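Local coordinates for protein MXIH (Shigella flexneri, PDB 2CA5) that probably polymerises into the hollow extracellular needle of the type III secretion system, the conduit for virulence effectors, here crystallised as a C-terminally truncated monomer, at residues Leu46-Glu49 against Tyr50-Lys53; Gln64-Thr67 against Val68-Ile71; Thr23-Leu26 against Gln27-Thr31. One frame throughout, in Å; residues are numbered along the deposited sequence.

Overall arrangement
From the N terminus the chain first runs through helix 22-39, which carries contact 3, then turns through the loop at residues 40-43 and returns along helix 44-79, which carries contact 1 near its start and contact 2 further on. None of the three closes a loop: each lies within one continuous stretch of helix, and they follow in series without nesting or crossing. Contacts 3 and 1 meet across the helical hairpin, their centres about 13 Å apart, through the salt bridge of K53 to E29 and the packing of Y50 on L30. Contact 2 has its centre about 27 Å from that of contact 1 and touches neither of the others.

Contact 1 of 3, residues Leu46-Glu49 against Tyr50-Lys53; sequences LLAE and YQSK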
loop_
_atom_site.group_PDB
_atom_site.type_symbol
_atom_site.label_atom_id
_atom_site.label_comp_id
_atom_site.label_asym_id
_atom_site.label_seq_id
_atom_site.Cartn_x
_atom_site.Cartn_y
_atom_site.Cartn_z
ATOM N N LEU A 46 6.503 -15.408 7.795
ATOM C CA LEU A 46 7.076 -14.747 6.607
ATOM C C LEU A 46 6.016 -14.574 5.525
ATOM O O LEU A 46 6.037 -13.602 4.767
ATOM C CB LEU A 46 8.251 -15.556 6.057
ATOM C CG LEU A 46 9.456 -15.719 6.981
ATOM C CD1 LEU A 46 10.561 -16.477 6.247
ATOM C CD2 LEU A 46 9.961 -14.354 7.479
ATOM N N LEU A 47 5.075 -15.514 5.463
ATOM C CA LEU A 47 3.973 -15.400 4.514
ATOM C C LEU A 47 3.100 -14.204 4.920
ATOM O O LEU A 47 2.747 -13.359 4.090
ATOM C CB LEU A 47 3.124 -16.683 4.501
ATOM C CG LEU A 47 1.910 -16.637 3.557
ATOM C CD1 LEU A 47 2.358 -16.451 2.108
ATOM C CD2 LEU A 47 0.992 -17.862 3.687
ATOM N N ALA A 48 2.763 -14.132 6.205
ATOM C CA ALA A 48 1.925 -13.045 6.715
ATOM C C ALA A 48 2.596 -11.699 6.494
ATOM O O ALA A 48 1.937 -10.717 6.185
ATOM C CB ALA A 48 1.622 -13.246 8.205
ATOM N N GLU A 49 3.909 -11.647 6.679
ATOM C CA GLU A 49 4.636 -10.402 6.478
ATOM C C GLU A 49 4.617 -9.978 5.009
ATOM O O GLU A 49 4.510 -8.792 4.702
ATOM C CB GLU A 49 6.071 -10.513 7.002
ATOM C CG GLU A 49 6.162 -10.352 8.525
ATOM C CD GLU A 49 7.560 -10.591 9.071
ATOM O OE1 GLU A 49 8.523 -10.671 8.275
ATOM O OE2 GLU A 49 7.694 -10.701 10.308
ATOM N N TYR A 50 4.736 -10.941 4.100
ATOM C CA TYR A 50 4.703 -10.611 2.679
ATOM C C TYR A 50 3.309 -10.113 2.293
ATOM O O TYR A 50 3.167 -9.109 1.590
ATOM C CB TYR A 50 5.119 -11.796 1.793
ATOM C CG TYR A 50 5.000 -11.452 0.323
ATOM C CD1 TYR A 50 5.893 -10.577 -0.271
ATOM C CD2 TYR A 50 3.896 -11.869 -0.423
ATOM C CE1 TYR A 50 5.748 -10.196 -1.584
ATOM C CE2 TYR A 50 3.729 -11.470 -1.749
ATOM C CZ TYR A 50 4.662 -10.633 -2.316
ATOM O OH TYR A 50 4.518 -10.217 -3.616
ATOM N N GLN A 51 2.285 -10.797 2.793
ATOM C CA GLN A 51 0.899 -10.413 2.533
ATOM C C GLN A 51 0.665 -9.003 3.038
ATOM O O GLN A 51 0.035 -8.192 2.372
ATOM C CB GLN A 51 -0.082 -11.363 3.253
ATOM C CG GLN A 51 -0.208 -12.749 2.629
ATOM C CD GLN A 51 -0.966 -13.735 3.515
ATOM O OE1 GLN A 51 -1.103 -13.537 4.720
ATOM N NE2 GLN A 51 -1.425 -14.823 2.920
ATOM N N SER A 52 1.138 -8.726 4.247
ATOM C CA SER A 52 0.947 -7.405 4.835
ATOM C C SER A 52 1.654 -6.325 4.007
ATOM O O SER A 52 1.103 -5.251 3.749
ATOM C CB SER A 52 1.427 -7.394 6.291
ATOM O OG SER A 52 1.540 -6.071 6.782
ATOM N N LYS A 53 2.861 -6.622 3.544
ATOM C CA LYS A 53 3.581 -5.653 2.727
ATOM C C LYS A 53 2.876 -5.429 1.390
ATOM O O LYS A 53 2.794 -4.299 0.898
ATOM C CB LYS A 53 5.031 -6.088 2.508
ATOM C CG LYS A 53 5.876 -5.060 1.783
ATOM C CD LYS A 53 5.949 -3.737 2.545
ATOM C CE LYS A 53 6.565 -3.909 3.926
ATOM N NZ LYS A 53 6.780 -2.591 4.602
#
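L47 and Q51, one helical turn apart, meet where the flat carboxamide of Q51 crosses the branched end of the leucine: NE2 of Q51 lies 3.8 Å from CG of L47 and 4.0 Å from its CD2. The first torsions explain the meeting. In L47, CG is anti to the backbone N (chi1 178°), whereas in Q51 it is anti to the carbonyl carbon and beside the backbone N (chi1 -74°), which sends the extended glutamine chain back along the helix, its CG 3.4 Å from O of L47. The other end of the amide, OE1, comes within 3.7 Å of CA of A48. Glutamine suits this exposed place because a long, flexible, uncharged chain can cover the L47 carbonyl with its CG and still lay its amide end against the leucine side chain.

Beneath the side chains runs the regular i to i+4 ladder of the alpha-helix that forms the second, longer arm of the needle protein's helical hairpin. Its bond from Q51 N to L47 O is 2.9 Å long and nearly straight, at 167°.

Y50 and K53 address the other arm instead. The tyrosine has its CB 3.6 Å from O of L46, and its ring packs on L30 and L34 of helix 22-39; K53 also touches L30 and forms a salt bridge with E29. E49 turns its carboxylate back along its own helix, where OE2 accepts a hydrogen bond from Q45.

Contact 2 of 3, residues Gln64-Thr67 against Val68-Ile71; sequences QSNT and VKVI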
loop_
_atom_site.group_PDB
_atom_site.type_symbol
_atom_site.label_atom_id
_atom_site.label_comp_id
_atom_site.label_asym_id
_atom_site.label_seq_id
_atom_site.Cartn_x
_atom_site.Cartn_y
_atom_site.Cartn_z
ATOM N N GLN A 64 -4.178 7.526 -2.660
ATOM C CA GLN A 64 -4.050 8.549 -3.703
ATOM C C GLN A 64 -5.403 8.936 -4.310
ATOM O O GLN A 64 -5.670 10.111 -4.577
ATOM C CB GLN A 64 -3.093 8.075 -4.801
ATOM C CG GLN A 64 -1.640 7.915 -4.335
ATOM C CD GLN A 64 -0.700 7.532 -5.466
ATOM O OE1 GLN A 64 -0.989 6.626 -6.252
ATOM N NE2 GLN A 64 0.429 8.227 -5.559
ATOM N N SER A 65 -6.253 7.942 -4.531
ATOM C CA SER A 65 -7.582 8.183 -5.078
ATOM C C SER A 65 -8.490 8.745 -3.989
ATOM O O SER A 65 -9.450 9.463 -4.271
ATOM C CB SER A 65 -8.166 6.892 -5.661
ATOM O OG SER A 65 -8.974 6.218 -4.718
ATOM N N ASN A 66 -8.158 8.441 -2.736
ATOM C CA ASN A 66 -8.930 8.935 -1.601
ATOM C C ASN A 66 -8.814 10.452 -1.486
ATOM O O ASN A 66 -9.767 11.125 -1.115
ATOM C CB ASN A 66 -8.464 8.273 -0.301
ATOM C CG ASN A 66 -9.111 6.920 -0.076
ATOM O OD1 ASN A 66 -10.122 6.598 -0.692
ATOM N ND2 ASN A 66 -8.529 6.121 0.812
ATOM N N THR A 67 -7.647 10.991 -1.823
ATOM C CA THR A 67 -7.438 12.438 -1.745
ATOM C C THR A 67 -8.349 13.144 -2.736
ATOM O O THR A 67 -8.981 14.148 -2.411
ATOM C CB THR A 67 -5.966 12.816 -1.975
ATOM O OG1 THR A 67 -5.156 12.205 -0.963
ATOM C CG2 THR A 67 -5.799 14.329 -1.904
ATOM N N VAL A 68 -8.447 12.581 -3.938
ATOM C CA VAL A 68 -9.303 13.140 -4.975
ATOM C C VAL A 68 -10.755 13.046 -4.532
ATOM O O VAL A 68 -11.523 13.984 -4.713
ATOM C CB VAL A 68 -9.083 12.441 -6.337
ATOM C CG1 VAL A 68 -10.198 12.814 -7.319
ATOM C CG2 VAL A 68 -7.725 12.821 -6.906
ATOM N N LYS A 69 -11.124 11.919 -3.930
ATOM C CA LYS A 69 -12.493 11.747 -3.451
ATOM C C LYS A 69 -12.819 12.819 -2.417
ATOM O O LYS A 69 -13.912 13.383 -2.411
ATOM C CB LYS A 69 -12.686 10.359 -2.850
ATOM C CG LYS A 69 -13.011 9.280 -3.867
ATOM C CD LYS A 69 -12.987 7.923 -3.202
ATOM C CE LYS A 69 -13.029 6.802 -4.224
ATOM N NZ LYS A 69 -13.142 5.480 -3.548
ATOM N N VAL A 70 -11.866 13.113 -1.541
ATOM C CA VAL A 70 -12.089 14.160 -0.547
ATOM C C VAL A 70 -12.335 15.507 -1.234
ATOM O O VAL A 70 -13.246 16.247 -0.869
ATOM C CB VAL A 70 -10.928 14.252 0.455
ATOM C CG1 VAL A 70 -11.075 15.502 1.326
ATOM C CG2 VAL A 70 -10.858 12.976 1.308
ATOM N N ILE A 71 -11.508 15.827 -2.222
ATOM C CA ILE A 71 -11.644 17.084 -2.950
ATOM C C ILE A 71 -13.025 17.209 -3.614
ATOM O O ILE A 71 -13.643 18.276 -3.590
ATOM C CB ILE A 71 -10.500 17.280 -3.957
ATOM C CG1 ILE A 71 -9.163 17.370 -3.223
ATOM C CG2 ILE A 71 -10.759 18.527 -4.817
ATOM C CD1 ILE A 71 -9.013 18.599 -2.346
HETATM O O HOH W 1 -10.695 5.100 -2.706
#
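Residues 64-67 and 68-71 form successive turns of one continuous alpha-helix, joined by i to i+4 bonds: K69 N donates to S65 O at 3.0 Å, V70 N to N66 O, and I71 N to T67 O. Over this framework the long side chain of K69 runs back along the helix. Its CG lies beside the backbone N (chi1 -85°) and the chain is extended beyond it, so that CE comes within 4.1 Å of OG of S65 and CD within 4.0 Å of OD1 of N66, whose side chain slants across the lysine.

The polar ends meet through a water. It accepts a hydrogen bond from NZ of K69 and donates one to OD1 of N66, both 2.6 Å long, and is also hydrogen-bonded to OG of S65. This i, i+1, i+4 bridge lies on the surface of helix 44-79, well beyond the hairpin turn of the needle subunit. S65 and N66 suit the earlier turn because they offer a hydroxyl and a carbonyl oxygen on short stems, within reach of the one water that the longer lysine also reaches.

V70 and I71 each have a branch beside the backbone N that lies on a carbonyl of the turn before: CG2 of V70 is 3.2 Å from O of N66, and CG1 of I71 is 3.3 Å from O of T67.

Contact 3 of 3, residues Thr23-Leu26 against Gln27-Thr31; sequences TQTL and QGELT
The backbone of residues 23-31 winds as regular alpha-helix, Q27 N, G28 N, E29 N and L30 N donating in turn to the carbonyls of T23, Q24, T25 and L26, with the E29 N to T25 O bond 3.0 Å long at 159°. The side chains of T25 and E29 cross obliquely on the outside of this turn. The threonine presents its methyl, CG2 lying 3.8 Å from OE2 of E29. Its OG1 lies beside the backbone N (chi1 -75°), which leaves CG2 anti to that N; OG1 turns back toward the preceding turn and hydrogen-bonds to O of D21. The glutamate runs back along the helix with its chain extended, CG 3.5 Å from O of T25. Threonine fits here because one branch serves the backbone and the other, the methyl, lies against a carboxylate oxygen of the glutamate.

This helix is the first arm of the hairpin formed by the needle protein, and E29 joins it to the second through its salt bridge with K53. A sodium ion lies about 3 Å from the E29 side chain. Together with the lysine, it would probably favour the ionised form of the carboxylate.

Leucines mark the face turned to the other helix. L26 packs on Y60, as does T23, a branched aliphatic group suiting the aromatic ring, and L30 lies on the same face. Within their own helix, CB of L30 sits 3.5 Å from O of L26. Glycine keeps the surface slim at G28, whose N donates to O of Q24 at 3.1 Å through a more bent bond of 140°.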
loop_
_atom_site.group_PDB
_atom_site.type_symbol
_atom_site.label_atom_id
_atom_site.label_comp_id
_atom_site.label_asym_id
_atom_site.label_seq_id
_atom_site.Cartn_x
_atom_site.Cartn_y
_atom_site.Cartn_z
ATOM N N THR A 23 7.090 4.919 -3.556
ATOM C CA THR A 23 6.644 3.665 -4.152
ATOM C C THR A 23 7.806 2.749 -4.532
ATOM O O THR A 23 7.668 1.524 -4.510
ATOM C CB THR A 23 5.662 3.887 -5.308
ATOM O OG1 THR A 23 6.350 4.497 -6.406
ATOM C CG2 THR A 23 4.526 4.790 -4.860
ATOM N N GLN A 24 8.954 3.343 -4.850
ATOM C CA GLN A 24 10.147 2.570 -5.187
ATOM C C GLN A 24 10.695 1.909 -3.929
ATOM O O GLN A 24 11.180 0.781 -3.967
ATOM C CB GLN A 24 11.220 3.465 -5.806
ATOM C CG GLN A 24 11.268 3.416 -7.323
ATOM C CD GLN A 24 12.127 4.523 -7.905
ATOM O OE1 GLN A 24 11.686 5.274 -8.776
ATOM N NE2 GLN A 24 13.348 4.649 -7.401
ATOM N N THR A 25 10.592 2.621 -2.812
ATOM C CA THR A 25 11.027 2.109 -1.517
ATOM C C THR A 25 10.118 0.964 -1.059
ATOM O O THR A 25 10.596 -0.068 -0.580
ATOM C CB THR A 25 11.045 3.237 -0.479
ATOM O OG1 THR A 25 12.186 4.071 -0.712
ATOM C CG2 THR A 25 11.098 2.670 0.939
ATOM N N LEU A 26 8.806 1.159 -1.195
ATOM C CA LEU A 26 7.835 0.137 -0.806
ATOM C C LEU A 26 8.049 -1.126 -1.628
ATOM O O LEU A 26 7.907 -2.233 -1.124
ATOM C CB LEU A 26 6.401 0.642 -0.990
ATOM C CG LEU A 26 5.708 1.139 0.282
ATOM C CD1 LEU A 26 4.606 2.109 -0.061
ATOM C CD2 LEU A 26 5.136 -0.010 1.076
ATOM N N GLN A 27 8.418 -0.959 -2.892
ATOM C CA GLN A 27 8.676 -2.114 -3.746
ATOM C C GLN A 27 9.945 -2.861 -3.335
ATOM O O GLN A 27 10.038 -4.076 -3.489
ATOM C CB GLN A 27 8.743 -1.721 -5.217
ATOM C CG GLN A 27 8.964 -2.922 -6.128
ATOM C CD GLN A 27 9.161 -2.532 -7.576
ATOM O OE1 GLN A 27 10.269 -2.202 -7.999
ATOM N NE2 GLN A 27 8.086 -2.585 -8.353
ATOM N N GLY A 28 10.916 -2.121 -2.810
ATOM C CA GLY A 28 12.156 -2.707 -2.316
ATOM C C GLY A 28 11.845 -3.535 -1.069
ATOM O O GLY A 28 12.336 -4.647 -0.923
ATOM N N GLU A 29 11.009 -2.994 -0.187
ATOM C CA GLU A 29 10.606 -3.699 1.033
ATOM C C GLU A 29 9.818 -4.956 0.675
ATOM O O GLU A 29 9.980 -6.005 1.302
ATOM C CB GLU A 29 9.752 -2.797 1.928
ATOM C CG GLU A 29 10.508 -1.617 2.540
ATOM C CD GLU A 29 9.610 -0.707 3.354
ATOM O OE1 GLU A 29 8.418 -1.036 3.510
ATOM O OE2 GLU A 29 10.091 0.342 3.833
ATOM N N LEU A 30 8.991 -4.848 -0.358
ATOM C CA LEU A 30 8.208 -5.987 -0.840
ATOM C C LEU A 30 9.142 -7.070 -1.392
ATOM O O LEU A 30 8.970 -8.258 -1.113
ATOM C CB LEU A 30 7.210 -5.524 -1.909
ATOM C CG LEU A 30 6.162 -6.526 -2.413
ATOM C CD1 LEU A 30 5.157 -6.851 -1.328
ATOM C CD2 LEU A 30 5.450 -5.996 -3.661
ATOM N N THR A 31 10.162 -6.656 -2.142
ATOM C CA THR A 31 11.126 -7.606 -2.695
ATOM C C THR A 31 11.881 -8.371 -1.603
ATOM O O THR A 31 12.114 -9.573 -1.723
ATOM C CB THR A 31 12.117 -6.927 -3.663
ATOM O OG1 THR A 31 11.397 -6.332 -4.745
ATOM C CG2 THR A 31 13.079 -7.948 -4.222
#